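Local coordinates for alkaline serine protease (Thermobifida fusca, PDB 2PFE), which probably hydrolyses internal peptide bonds as a secreted chymotrypsin-fold serine endopeptidase of the alpha-lytic protease type, here captured as its mature protease domain bound to a sulfonyl inhibitor, at residues A102-G105 against W106-G109. Numbering follows the deposited sequence.
Sequences ATTG and WRCG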
ATOM      1  N   ALA A 102       3.124  -5.641   7.479  1.00  3.79           N
ATOM      2  CA  ALA A 102       3.983  -6.713   7.998  1.00  4.42           C
ATOM      3  C   ALA A 102       4.352  -6.563   9.459  1.00  4.67           C
ATOM      4  O   ALA A 102       4.670  -7.553  10.128  1.00  6.09           O
ATOM      5  CB  ALA A 102       5.250  -6.815   7.171  1.00  5.61           C
ATOM      6  N   THR A 103       4.328  -5.331   9.956  1.00  3.91           N
ATOM      7  CA  THR A 103       4.767  -5.087  11.323  1.00  4.34           C
ATOM      8  C   THR A 103       3.629  -5.180  12.343  1.00  4.04           C
ATOM      9  O   THR A 103       3.780  -5.808  13.399  1.00  5.53           O
ATOM     10  CB  THR A 103       5.501  -3.753  11.446  1.00  4.18           C
ATOM     11  OG1 THR A 103       6.644  -3.792  10.600  1.00  4.93           O
ATOM     12  CG2 THR A 103       5.992  -3.518  12.857  1.00  5.51           C
ATOM     13  N   THR A 104       2.491  -4.558  12.025  1.00  4.61           N
ATOM     14  CA  THR A 104       1.392  -4.498  12.990  1.00  4.99           C
ATOM     15  C   THR A 104       0.149  -5.313  12.621  1.00  5.48           C
ATOM     16  O   THR A 104      -0.840  -5.272  13.352  1.00  5.74           O
ATOM     17  CB  THR A 104       0.977  -3.062  13.267  1.00  5.17           C
ATOM     18  OG1 THR A 104       0.502  -2.455  12.058  1.00  4.71           O
ATOM     19  CG2 THR A 104       2.147  -2.275  13.854  1.00  5.04           C
ATOM     20  N   GLY A 105       0.197  -6.025  11.495  1.00  3.77           N
ATOM     21  CA  GLY A 105      -0.942  -6.820  11.051  1.00  4.32           C
ATOM     22  C   GLY A 105      -2.099  -5.979  10.544  1.00  4.13           C
ATOM     23  O   GLY A 105      -1.906  -5.051   9.753  1.00  4.42           O
ATOM     24  N   TRP A 106      -3.295  -6.306  11.026  1.00  5.37           N
ATOM     25  CA  TRP A 106      -4.556  -5.668  10.625  1.00  5.47           C
ATOM     26  C   TRP A 106      -5.004  -4.676  11.664  1.00  6.13           C
ATOM     27  O   TRP A 106      -5.141  -5.009  12.858  1.00  6.54           O
ATOM     28  CB  TRP A 106      -5.612  -6.767  10.461  1.00  6.01           C
ATOM     29  CG  TRP A 106      -6.958  -6.377   9.936  1.00  6.11           C
ATOM     30  CD1 TRP A 106      -8.068  -6.102  10.668  1.00  7.47           C
ATOM     31  CD2 TRP A 106      -7.351  -6.312   8.559  1.00  5.18           C
ATOM     32  NE1 TRP A 106      -9.139  -5.846   9.832  1.00  7.65           N
ATOM     33  CE2 TRP A 106      -8.724  -5.978   8.533  1.00  6.97           C
ATOM     34  CE3 TRP A 106      -6.678  -6.505   7.346  1.00  6.20           C
ATOM     35  CZ2 TRP A 106      -9.436  -5.823   7.337  1.00  6.92           C
ATOM     36  CZ3 TRP A 106      -7.387  -6.363   6.159  1.00  8.68           C
ATOM     37  CH2 TRP A 106      -8.747  -6.018   6.165  1.00  6.80           C
ATOM     38  N   ARG A 107      -5.164  -3.427  11.216  1.00  5.12           N
ATOM     39  CA  ARG A 107      -5.560  -2.330  12.102  1.00  5.55           C
ATOM     40  C   ARG A 107      -6.606  -1.471  11.423  1.00  5.20           C
ATOM     41  O   ARG A 107      -6.518  -1.218  10.221  1.00  5.97           O
ATOM     42  CB  ARG A 107      -4.365  -1.438  12.491  1.00  4.95           C
ATOM     43  CG  ARG A 107      -3.205  -2.190  13.146  1.00  5.55           C
ATOM     44  CD  ARG A 107      -3.518  -2.677  14.551  1.00  5.31           C
ATOM     45  NE  ARG A 107      -2.431  -3.536  14.980  1.00  6.55           N
ATOM     46  CZ  ARG A 107      -2.071  -3.737  16.243  1.00  7.72           C
ATOM     47  NH1 ARG A 107      -2.723  -3.120  17.228  1.00  9.52           N
ATOM     48  NH2 ARG A 107      -1.053  -4.560  16.497  1.00  9.11           N
ATOM     49  N   CYS A 108      -7.589  -1.025  12.194  1.00  5.57           N
ATOM     50  CA  CYS A 108      -8.688  -0.266  11.619  1.00  5.21           C
ATOM     51  C   CYS A 108      -8.903   1.107  12.225  1.00  4.13           C
ATOM     52  O   CYS A 108      -8.407   1.433  13.300  1.00  5.76           O
ATOM     53  CB  CYS A 108      -9.986  -1.058  11.729  1.00  5.72           C
ATOM     54  SG  CYS A 108      -9.868  -2.734  11.041  1.00  7.83           S
ATOM     55  N   GLY A 109      -9.662   1.909  11.509  1.00  3.83           N
ATOM     56  CA  GLY A 109      -9.951   3.244  11.953  1.00  4.27           C
ATOM     57  C   GLY A 109     -10.980   3.866  11.052  1.00  3.97           C
ATOM     58  O   GLY A 109     -11.763   3.175  10.418  1.00  5.61           O
TER
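Arg-107 folds back on Thr-104 across the turn joining strands 96-101 and 105-113, a beta hairpin in one barrel of the chymotrypsin-like double-barrel fold. Side-on, NE and NH2 both grip a single acceptor, the backbone O of Thr-104. The NE bond is the shorter and straighter of the two, 2.9 Å from Arg-107 NE to Thr-104 O with 163° at the hydrogen. Arg-107 NH2 lies 3.2 Å from Thr-104 O, and its bond is more bent, at 138°. The acceptor lies in the guanidinium plane, whereas the two nitrogens reach it from opposite faces of the carbonyl plane. A bend at chi2 turns the arginine chain back toward the turn, where it crosses the threonine side chain at about a right angle. An alanine in place of Arg-107 would probably leave the Thr-104 carbonyl without both donors and the turn less firmly fixed. Thr-104 OG1 is hydrogen-bonded to Asp-139, a residue of the inhibitor pocket, and to Arg-99 on strand 96-101. Gly-105 has a positive phi (72°), a backbone region that favours glycine, and this conformation leads the turn into strand 105-113. Beside the paired bonds, Thr-104 CB packs 3.8 Å from Arg-107 NE.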